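PDB 7LT2: Mab-21 domain-containing protein from Tribolium castaneum, which senses double-stranded RNA in the cytoplasm and makes the cyclic dinucleotide 2',3'-cGAMP from ATP and GTP as an innate immune signal. Local coordinates for residues A[19-22]-A[23-27]; A[158-162]-A[163-167]; A[181-184]-A[185-189]. All coordinates share one frame; numbering follows the deposited sequence.

Contact 1: A[19-22]-A[23-27]; sequences EDVR and GNKQI
The carbonyl oxygen of Asp-20 is gripped twice by Asn-24, one turn further along the same alpha-helix, 18-42. The backbone amide Asn-24 N reaches Asp-20 O at 3.0 Å in a nearly straight i to i+4 helix bond, while the side-chain amide Asn-24 ND2 comes to the same oxygen at 2.8 Å from the opposite face of the carbonyl plane. This second bond is the more bent, 134° at the hydrogen, with its donor well above the plane. Asn-24 can make it because CG lies anti to the carbonyl carbon (chi1 -77°), which folds the amide back along the helix. ND2 also donates to Leu-385 O, and Asp-20 OD1 takes the backbone N-H of Ala-387, so this side of the helix holds the C-terminal tail of the chain.

Elsewhere the regular ladder continues, with Lys-25 N on Val-21 O and Gln-26 N on Arg-22 O. Along another side, Lys-25 runs extended beside Val-21, methyl CG1 lying against the lysine methylene CE at 3.6 Å; the ammonium end makes cation-pi contacts with Phe-59 and Tyr-60. Arg-22 and Gln-26 likewise point the same way, the guanidinium and amide planes 19° apart, with Gln-26 OE1 set obliquely 3.7 Å from Arg-22 NE.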
ATOM      1  N   GLU A  19      17.456 -10.643  -1.021  1.00 25.94           N
ATOM      2  CA  GLU A  19      18.320 -10.183  -2.104  1.00 24.17           C
ATOM      3  C   GLU A  19      17.514  -9.898  -3.369  1.00 23.66           C
ATOM      4  O   GLU A  19      17.775  -8.914  -4.075  1.00 22.42           O
ATOM      5  CB  GLU A  19      19.412 -11.219  -2.368  1.00 33.33           C
ATOM      6  CG  GLU A  19      20.477 -10.763  -3.337  1.00 32.88           C
ATOM      7  CD  GLU A  19      21.611 -11.757  -3.454  1.00 40.19           C
ATOM      8  OE1 GLU A  19      22.519 -11.731  -2.596  1.00 38.71           O
ATOM      9  OE2 GLU A  19      21.584 -12.573  -4.400  1.00 43.49           O
ATOM     10  N   ASP A  20      16.519 -10.738  -3.661  1.00 20.17           N
ATOM     11  CA  ASP A  20      15.667 -10.496  -4.820  1.00 20.74           C
ATOM     12  C   ASP A  20      14.683  -9.362  -4.574  1.00 23.26           C
ATOM     13  O   ASP A  20      14.348  -8.626  -5.511  1.00 20.72           O
ATOM     14  CB  ASP A  20      14.919 -11.772  -5.204  1.00 21.13           C
ATOM     15  CG  ASP A  20      15.774 -12.727  -6.008  1.00 25.25           C
ATOM     16  OD1 ASP A  20      16.634 -12.248  -6.779  1.00 27.31           O
ATOM     17  OD2 ASP A  20      15.587 -13.953  -5.868  1.00 28.12           O
ATOM     18  N   VAL A  21      14.188  -9.215  -3.341  1.00 18.22           N
ATOM     19  CA  VAL A  21      13.377  -8.041  -3.017  1.00 17.60           C
ATOM     20  C   VAL A  21      14.152  -6.777  -3.347  1.00 17.34           C
ATOM     21  O   VAL A  21      13.676  -5.903  -4.078  1.00 17.64           O
ATOM     22  CB  VAL A  21      12.958  -8.059  -1.535  1.00 18.73           C
ATOM     23  CG1 VAL A  21      12.272  -6.748  -1.165  1.00 20.03           C
ATOM     24  CG2 VAL A  21      12.044  -9.244  -1.245  1.00 19.57           C
ATOM     25  N   ARG A  22      15.384  -6.694  -2.843  1.00 17.39           N
ATOM     26  CA  ARG A  22      16.197  -5.498  -3.029  1.00 18.92           C
ATOM     27  C   ARG A  22      16.504  -5.256  -4.501  1.00 19.47           C
ATOM     28  O   ARG A  22      16.402  -4.121  -4.983  1.00 19.02           O
ATOM     29  CB  ARG A  22      17.488  -5.629  -2.220  1.00 19.71           C
ATOM     30  CG  ARG A  22      18.431  -4.481  -2.432  1.00 26.76           C
ATOM     31  CD  ARG A  22      19.726  -4.701  -1.685  1.00 36.43           C
ATOM     32  NE  ARG A  22      20.657  -3.606  -1.904  1.00 40.52           N
ATOM     33  CZ  ARG A  22      21.903  -3.601  -1.458  1.00 33.81           C
ATOM     34  NH1 ARG A  22      22.401  -4.625  -0.790  1.00 40.74           N
ATOM     35  NH2 ARG A  22      22.670  -2.544  -1.688  1.00 41.51           N
ATOM     36  N   GLY A  23      16.860  -6.312  -5.238  1.00 18.21           N
ATOM     37  CA  GLY A  23      17.227  -6.132  -6.636  1.00 17.89           C
ATOM     38  C   GLY A  23      16.052  -5.712  -7.500  1.00 23.22           C
ATOM     39  O   GLY A  23      16.178  -4.829  -8.352  1.00 20.30           O
ATOM     40  N   ASN A  24      14.893  -6.333  -7.293  1.00 19.10           N
ATOM     41  CA  ASN A  24      13.713  -5.927  -8.050  1.00 15.95           C
ATOM     42  C   ASN A  24      13.317  -4.495  -7.723  1.00 18.67           C
ATOM     43  O   ASN A  24      12.898  -3.748  -8.613  1.00 18.22           O
ATOM     44  CB  ASN A  24      12.559  -6.898  -7.790  1.00 16.60           C
ATOM     45  CG  ASN A  24      12.731  -8.189  -8.547  1.00 20.96           C
ATOM     46  OD1 ASN A  24      12.690  -8.198  -9.778  1.00 19.69           O
ATOM     47  ND2 ASN A  24      12.952  -9.291  -7.823  1.00 19.86           N
ATOM     48  N   LYS A  25      13.475  -4.081  -6.460  1.00 15.82           N
ATOM     49  CA  LYS A  25      13.177  -2.695  -6.107  1.00 16.62           C
ATOM     50  C   LYS A  25      14.109  -1.729  -6.826  1.00 17.02           C
ATOM     51  O   LYS A  25      13.663  -0.693  -7.324  1.00 18.48           O
ATOM     52  CB  LYS A  25      13.260  -2.487  -4.596  1.00 16.70           C
ATOM     53  CG  LYS A  25      12.084  -3.078  -3.821  1.00 17.15           C
ATOM     54  CD  LYS A  25      12.193  -2.783  -2.329  1.00 19.53           C
ATOM     55  CE  LYS A  25      11.031  -3.398  -1.558  1.00 21.43           C
ATOM     56  NZ  LYS A  25      11.256  -3.324  -0.083  1.00 27.67           N
ATOM     57  N   GLN A  26      15.405  -2.040  -6.891  1.00 17.11           N
ATOM     58  CA  GLN A  26      16.327  -1.131  -7.573  1.00 18.62           C
ATOM     59  C   GLN A  26      15.953  -0.971  -9.042  1.00 17.81           C
ATOM     60  O   GLN A  26      15.993   0.140  -9.589  1.00 19.60           O
ATOM     61  CB  GLN A  26      17.766  -1.631  -7.442  1.00 19.15           C
ATOM     62  CG  GLN A  26      18.331  -1.601  -6.029  1.00 20.39           C
ATOM     63  CD  GLN A  26      19.850  -1.670  -6.008  1.00 25.19           C
ATOM     64  OE1 GLN A  26      20.437  -2.608  -5.477  1.00 32.09           O
ATOM     65  NE2 GLN A  26      20.489  -0.670  -6.595  1.00 28.65           N
ATOM     66  N   ILE A  27      15.594  -2.074  -9.698  1.00 16.13           N
ATOM     67  CA  ILE A  27      15.198  -2.022 -11.101  1.00 16.78           C
ATOM     68  C   ILE A  27      13.919  -1.213 -11.265  1.00 18.39           C
ATOM     69  O   ILE A  27      13.840  -0.306 -12.100  1.00 17.77           O
ATOM     70  CB  ILE A  27      15.018  -3.444 -11.656  1.00 16.66           C
ATOM     71  CG1 ILE A  27      16.371  -4.144 -11.791  1.00 19.24           C
ATOM     72  CG2 ILE A  27      14.247  -3.399 -12.975  1.00 19.61           C
ATOM     73  CD1 ILE A  27      16.242  -5.631 -12.075  1.00 21.43           C
TER

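Contact 2: A[158-162]-A[163-167]; sequences ELTNE and FGTFH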
ATOM      1  N   GLU A 158       9.657   1.016 -24.526  1.00 21.86           N
ATOM      2  CA  GLU A 158      10.992   0.512 -24.221  1.00 21.43           C
ATOM      3  C   GLU A 158      11.784   1.599 -23.510  1.00 27.28           C
ATOM      4  O   GLU A 158      11.967   2.694 -24.054  1.00 29.82           O
ATOM      5  CB  GLU A 158      11.712   0.054 -25.488  1.00 27.98           C
ATOM      6  CG  GLU A 158      13.053  -0.609 -25.212  1.00 27.21           C
ATOM      7  CD  GLU A 158      13.588  -1.365 -26.409  1.00 41.19           C
ATOM      8  OE1 GLU A 158      13.224  -2.561 -26.569  1.00 46.86           O
ATOM      9  OE2 GLU A 158      14.361  -0.773 -27.183  1.00 38.67           O
ATOM     10  N   LEU A 159      12.245   1.293 -22.298  1.00 24.27           N
ATOM     11  CA  LEU A 159      13.065   2.191 -21.501  1.00 23.87           C
ATOM     12  C   LEU A 159      14.356   1.487 -21.105  1.00 22.29           C
ATOM     13  O   LEU A 159      14.380   0.273 -20.878  1.00 23.75           O
ATOM     14  CB  LEU A 159      12.338   2.656 -20.232  1.00 24.67           C
ATOM     15  CG  LEU A 159      11.055   3.478 -20.356  1.00 21.95           C
ATOM     16  CD1 LEU A 159      10.632   3.974 -18.986  1.00 26.60           C
ATOM     17  CD2 LEU A 159      11.246   4.644 -21.311  1.00 34.30           C
ATOM     18  N   THR A 160      15.429   2.261 -21.010  1.00 24.07           N
ATOM     19  CA  THR A 160      16.722   1.741 -20.599  1.00 22.27           C
ATOM     20  C   THR A 160      17.201   2.473 -19.354  1.00 23.39           C
ATOM     21  O   THR A 160      16.821   3.621 -19.103  1.00 23.94           O
ATOM     22  CB  THR A 160      17.764   1.886 -21.712  1.00 29.08           C
ATOM     23  OG1 THR A 160      17.964   3.274 -21.998  1.00 28.12           O
ATOM     24  CG2 THR A 160      17.294   1.183 -22.973  1.00 30.51           C
ATOM     25  N   ASN A 161      18.029   1.792 -18.571  1.00 18.15           N
ATOM     26  CA  ASN A 161      18.682   2.394 -17.414  1.00 18.88           C
ATOM     27  C   ASN A 161      19.930   1.575 -17.110  1.00 20.12           C
ATOM     28  O   ASN A 161      20.364   0.758 -17.928  1.00 18.18           O
ATOM     29  CB  ASN A 161      17.731   2.482 -16.219  1.00 16.83           C
ATOM     30  CG  ASN A 161      17.111   1.146 -15.861  1.00 18.50           C
ATOM     31  OD1 ASN A 161      17.813   0.186 -15.550  1.00 19.36           O
ATOM     32  ND2 ASN A 161      15.783   1.084 -15.888  1.00 20.31           N
ATOM     33  N   GLU A 162      20.514   1.793 -15.929  1.00 19.89           N
ATOM     34  CA  GLU A 162      21.776   1.136 -15.602  1.00 20.28           C
ATOM     35  C   GLU A 162      21.624  -0.364 -15.414  1.00 20.56           C
ATOM     36  O   GLU A 162      22.635  -1.077 -15.422  1.00 20.14           O
ATOM     37  CB  GLU A 162      22.400   1.748 -14.342  1.00 18.65           C
ATOM     38  CG  GLU A 162      21.620   1.517 -13.054  1.00 17.77           C
ATOM     39  CD  GLU A 162      20.653   2.648 -12.746  1.00 23.43           C
ATOM     40  OE1 GLU A 162      19.801   2.973 -13.604  1.00 23.20           O
ATOM     41  OE2 GLU A 162      20.753   3.224 -11.643  1.00 27.76           O
ATOM     42  N   PHE A 163      20.397  -0.859 -15.252  1.00 17.69           N
ATOM     43  CA  PHE A 163      20.158  -2.283 -15.075  1.00 18.48           C
ATOM     44  C   PHE A 163      19.766  -2.982 -16.367  1.00 19.11           C
ATOM     45  O   PHE A 163      19.535  -4.196 -16.355  1.00 23.35           O
ATOM     46  CB  PHE A 163      19.083  -2.503 -14.005  1.00 18.05           C
ATOM     47  CG  PHE A 163      19.424  -1.878 -12.687  1.00 18.21           C
ATOM     48  CD1 PHE A 163      20.444  -2.400 -11.901  1.00 19.97           C
ATOM     49  CD2 PHE A 163      18.753  -0.753 -12.241  1.00 16.36           C
ATOM     50  CE1 PHE A 163      20.776  -1.820 -10.693  1.00 20.85           C
ATOM     51  CE2 PHE A 163      19.078  -0.165 -11.029  1.00 18.93           C
ATOM     52  CZ  PHE A 163      20.091  -0.701 -10.254  1.00 19.56           C
ATOM     53  N   GLY A 164      19.688  -2.253 -17.478  1.00 21.26           N
ATOM     54  CA  GLY A 164      19.396  -2.875 -18.755  1.00 21.21           C
ATOM     55  C   GLY A 164      18.216  -2.264 -19.479  1.00 22.66           C
ATOM     56  O   GLY A 164      17.937  -1.072 -19.339  1.00 21.45           O
ATOM     57  N   THR A 165      17.521  -3.082 -20.261  1.00 20.82           N
ATOM     58  CA  THR A 165      16.401  -2.647 -21.084  1.00 21.44           C
ATOM     59  C   THR A 165      15.119  -3.278 -20.565  1.00 21.68           C
ATOM     60  O   THR A 165      15.101  -4.457 -20.195  1.00 19.69           O
ATOM     61  CB  THR A 165      16.623  -3.031 -22.547  1.00 22.69           C
ATOM     62  OG1 THR A 165      17.847  -2.443 -23.006  1.00 28.97           O
ATOM     63  CG2 THR A 165      15.473  -2.538 -23.421  1.00 22.88           C
ATOM     64  N   PHE A 166      14.050  -2.490 -20.535  1.00 20.82           N
ATOM     65  CA  PHE A 166      12.803  -2.933 -19.938  1.00 22.49           C
ATOM     66  C   PHE A 166      11.636  -2.551 -20.829  1.00 20.67           C
ATOM     67  O   PHE A 166      11.714  -1.604 -21.618  1.00 22.24           O
ATOM     68  CB  PHE A 166      12.655  -2.356 -18.525  1.00 19.54           C
ATOM     69  CG  PHE A 166      13.773  -2.775 -17.626  1.00 19.67           C
ATOM     70  CD1 PHE A 166      13.729  -4.001 -16.981  1.00 20.31           C
ATOM     71  CD2 PHE A 166      14.910  -1.995 -17.505  1.00 18.82           C
ATOM     72  CE1 PHE A 166      14.783  -4.417 -16.197  1.00 19.57           C
ATOM     73  CE2 PHE A 166      15.961  -2.404 -16.716  1.00 19.90           C
ATOM     74  CZ  PHE A 166      15.899  -3.614 -16.062  1.00 20.65           C
ATOM     75  N   HIS A 167      10.564  -3.326 -20.710  1.00 21.86           N
ATOM     76  CA  HIS A 167       9.353  -3.140 -21.488  1.00 21.68           C
ATOM     77  C   HIS A 167       8.224  -2.719 -20.563  1.00 20.59           C
ATOM     78  O   HIS A 167       8.052  -3.287 -19.479  1.00 25.31           O
ATOM     79  CB  HIS A 167       8.972  -4.424 -22.229  1.00 23.41           C
ATOM     80  CG  HIS A 167       9.829  -4.711 -23.421  1.00 27.01           C
ATOM     81  ND1 HIS A 167       9.731  -5.879 -24.147  1.00 27.00           N
ATOM     82  CD2 HIS A 167      10.799  -3.978 -24.016  1.00 24.60           C
ATOM     83  CE1 HIS A 167      10.605  -5.853 -25.137  1.00 32.68           C
ATOM     84  NE2 HIS A 167      11.265  -4.711 -25.081  1.00 30.82           N
TER
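Glu-158 and His-167, a facing pair on adjacent antiparallel strands, lie side by side with carboxylate and imidazole nearly coplanar, their planes 9° apart. His-167 NE2 donates in its ring plane to the anti lone pair of Glu-158 OE1, a rather long bond of 3.3 Å. The glutamate stem stretches out with CG anti to the backbone N, and this carries the carboxylate across to the ring; on the way CG touches the methyl Thr-165 CG2 at 3.6 Å. Thr-160 and Thr-165 stand alongside each other on this same face.

The opposite face carries Leu-159, Asn-161 and Phe-166. Asn-161 crosses Phe-166 at about a right angle, and OD1 meets the ring edge at CE2, 3.4 Å away. That oxygen also accepts the backbone N-H of Phe-163, which lies in its carbonyl plane at 2.8 Å. Asn-161 holds CG between its backbone N and carbonyl carbon (chi1 54°), turning the amide oxygen back over the turn. Beside it, Glu-162 lies over the Phe-163 ring: CG sits above the centre, 3.7 Å from the centroid, in a CH-pi contact, and the carboxylate is stacked at 6° to the ring. Glu-162 OE1 is held in turn by Ser-30 OG of helix 18-42, the helix against which Phe-163 and Phe-166 also pack.

Paired backbone bonds join Leu-159 to Phe-166 and Asn-161 to Gly-164; the glycine's backbone angles would press any CB against the carbonyl oxygen of Phe-163. This is a beta hairpin with a two-residue loop, Glu-162 and Phe-163, closed by a type I turn from Asn-161 to Gly-164, with the Asn-161 side chain forming an Asx turn inside it, in the nucleotidyltransferase domain's sheet, where strand 156-161 lies between 151-152 and 164-171.

Contact 3: A[181-184]-A[185-189]; sequences ISHS and SGEKI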
ATOM      1  N   ILE A 181       5.572  -3.796 -15.841  1.00 18.93           N
ATOM      2  CA  ILE A 181       6.998  -3.653 -16.120  1.00 15.47           C
ATOM      3  C   ILE A 181       7.617  -5.037 -16.252  1.00 17.68           C
ATOM      4  O   ILE A 181       7.470  -5.879 -15.357  1.00 19.07           O
ATOM      5  CB  ILE A 181       7.699  -2.825 -15.028  1.00 15.47           C
ATOM      6  CG1 ILE A 181       7.068  -1.428 -14.959  1.00 19.55           C
ATOM      7  CG2 ILE A 181       9.199  -2.731 -15.310  1.00 17.31           C
ATOM      8  CD1 ILE A 181       7.549  -0.575 -13.802  1.00 19.20           C
ATOM      9  N   SER A 182       8.308  -5.271 -17.367  1.00 17.27           N
ATOM     10  CA  SER A 182       8.951  -6.548 -17.653  1.00 18.76           C
ATOM     11  C   SER A 182      10.385  -6.321 -18.111  1.00 20.22           C
ATOM     12  O   SER A 182      10.739  -5.249 -18.608  1.00 20.11           O
ATOM     13  CB  SER A 182       8.200  -7.332 -18.741  1.00 24.47           C
ATOM     14  OG  SER A 182       6.855  -7.593 -18.378  1.00 22.92           O
ATOM     15  N   HIS A 183      11.215  -7.348 -17.946  1.00 20.85           N
ATOM     16  CA  HIS A 183      12.500  -7.364 -18.633  1.00 24.29           C
ATOM     17  C   HIS A 183      12.269  -7.392 -20.141  1.00 22.96           C
ATOM     18  O   HIS A 183      11.283  -7.957 -20.624  1.00 27.35           O
ATOM     19  CB  HIS A 183      13.321  -8.588 -18.217  1.00 20.80           C
ATOM     20  CG  HIS A 183      13.698  -8.601 -16.769  1.00 21.85           C
ATOM     21  ND1 HIS A 183      14.810  -7.949 -16.285  1.00 23.35           N
ATOM     22  CD2 HIS A 183      13.109  -9.187 -15.699  1.00 20.07           C
ATOM     23  CE1 HIS A 183      14.888  -8.126 -14.977  1.00 22.58           C
ATOM     24  NE2 HIS A 183      13.868  -8.875 -14.598  1.00 18.91           N
ATOM     25  N   SER A 184      13.185  -6.770 -20.893  1.00 22.86           N
ATOM     26  CA  SER A 184      13.091  -6.845 -22.348  1.00 25.07           C
ATOM     27  C   SER A 184      13.203  -8.279 -22.850  1.00 29.65           C
ATOM     28  O   SER A 184      12.746  -8.573 -23.961  1.00 29.43           O
ATOM     29  CB  SER A 184      14.167  -5.977 -23.007  1.00 30.22           C
ATOM     30  OG  SER A 184      15.460  -6.519 -22.798  1.00 34.22           O
ATOM     31  N   SER A 185      13.788  -9.174 -22.056  1.00 30.49           N
ATOM     32  CA  SER A 185      13.867 -10.583 -22.421  1.00 33.95           C
ATOM     33  C   SER A 185      12.548 -11.322 -22.230  1.00 34.21           C
ATOM     34  O   SER A 185      12.458 -12.493 -22.614  1.00 34.36           O
ATOM     35  CB  SER A 185      14.975 -11.275 -21.617  1.00 30.90           C
ATOM     36  OG  SER A 185      14.927 -10.921 -20.247  1.00 31.92           O
ATOM     37  N   GLY A 186      11.534 -10.683 -21.648  1.00 33.43           N
ATOM     38  CA  GLY A 186      10.190 -11.233 -21.574  1.00 32.72           C
ATOM     39  C   GLY A 186       9.659 -11.468 -20.173  1.00 28.31           C
ATOM     40  O   GLY A 186       8.433 -11.533 -19.994  1.00 28.42           O
ATOM     41  N   GLU A 187      10.525 -11.600 -19.171  1.00 29.00           N
ATOM     42  CA  GLU A 187      10.064 -11.965 -17.836  1.00 26.78           C
ATOM     43  C   GLU A 187       9.368 -10.790 -17.159  1.00 25.78           C
ATOM     44  O   GLU A 187       9.920  -9.689 -17.080  1.00 23.32           O
ATOM     45  CB  GLU A 187      11.235 -12.437 -16.976  1.00 25.92           C
ATOM     46  CG  GLU A 187      11.946 -13.691 -17.490  1.00 32.24           C
ATOM     47  CD  GLU A 187      13.002 -13.386 -18.535  1.00 34.87           C
ATOM     48  OE1 GLU A 187      13.134 -12.208 -18.929  1.00 31.00           O
ATOM     49  OE2 GLU A 187      13.707 -14.329 -18.960  1.00 34.55           O
ATOM     50  N   LYS A 188       8.166 -11.038 -16.642  1.00 27.40           N
ATOM     51  CA  LYS A 188       7.413 -10.013 -15.929  1.00 26.50           C
ATOM     52  C   LYS A 188       8.068  -9.695 -14.588  1.00 21.16           C
ATOM     53  O   LYS A 188       8.544 -10.590 -13.886  1.00 22.37           O
ATOM     54  CB  LYS A 188       5.973 -10.484 -15.708  1.00 23.43           C
ATOM     55  CG  LYS A 188       5.088  -9.505 -14.959  1.00 24.55           C
ATOM     56  CD  LYS A 188       4.920  -8.230 -15.763  1.00 26.32           C
ATOM     57  CE  LYS A 188       3.848  -7.335 -15.184  1.00 27.74           C
ATOM     58  NZ  LYS A 188       2.467  -7.755 -15.600  1.00 28.13           N
ATOM     59  N   ILE A 189       8.094  -8.407 -14.228  1.00 19.58           N
ATOM     60  CA  ILE A 189       8.630  -8.016 -12.926  1.00 19.31           C
ATOM     61  C   ILE A 189       7.499  -7.649 -11.970  1.00 17.91           C
ATOM     62  O   ILE A 189       7.287  -8.336 -10.962  1.00 25.32           O
ATOM     63  CB  ILE A 189       9.646  -6.867 -13.054  1.00 20.45           C
ATOM     64  CG1 ILE A 189      10.806  -7.287 -13.958  1.00 21.12           C
ATOM     65  CG2 ILE A 189      10.152  -6.467 -11.675  1.00 21.68           C
ATOM     66  CD1 ILE A 189      11.733  -6.144 -14.347  1.00 20.09           C
TER
HETATM   67  O   HOH W   1       6.158  -9.788 -19.549  1.00 35.85           O
HETATM   68  O   HOH W   2      16.307  -7.744 -20.731  1.00 31.35           O
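The chain reverses through a type I turn from His-183 to Gly-186, and the hairpin closes with Ile-189 N on Ile-181 O and His-183 N on Glu-187 O, both 2.8 Å, flanking the non-hydrogen-bonded pair Ser-182 and Lys-188. Ile-189 crosses the His-183 side chain at about a right angle and lays its methyl CD1 over one face of the imidazole, 3.6 Å from the centroid and offset toward the rim, a CH-pi contact. At the turn, Ser-185 OG donates at 2.6 Å to the syn lone pair of Glu-187 OE1, with OG also touching His-183 CB. On the Ser-182 side, one water spans Ser-182 OG and Gly-186 O, donating to the carbonyl at 2.9 Å. Lys-188, kinked at chi2 (64°), brings CD within 3.3 Å of Ser-182 OG before its ammonium pairs with Asp-191 in a salt bridge.

Within the fold, strand 177-183 lies between strands 164-171 and 188-200. Ile-181 and Ile-189 pack on Leu-28 of helix 18-42, His-183 meets Phe-166 of the neighbouring strand, and Glu-187 touches Pro-389 of the C-terminal tail.

The three contacts show how one helix packs on two neighbouring hairpins, mainly through Ile-27, Phe-166 and Ile-189. Contact 1 and contact 2 are mainly surface contacts, whereas contact 3 is partly buried. Contacts 2 and 3 belong to the same sheet, strands 164-171 and 177-183 being neighbours, and probable hydrogen bonds join His-167 N to Ser-182 O and Thr-165 O to Ser-184 N. Contact 1 lies across them: Ile-27 CG2 packs on Phe-166 CE1 at 3.4 Å and more loosely on Ile-189 CD1. Chemistry follows place: a carbonyl gripped twice in the helix, a glutamate-histidine hydrogen bond and a glutamate methylene packed on a phenyl face in 158-167, and a water-bridged turn in 181-189.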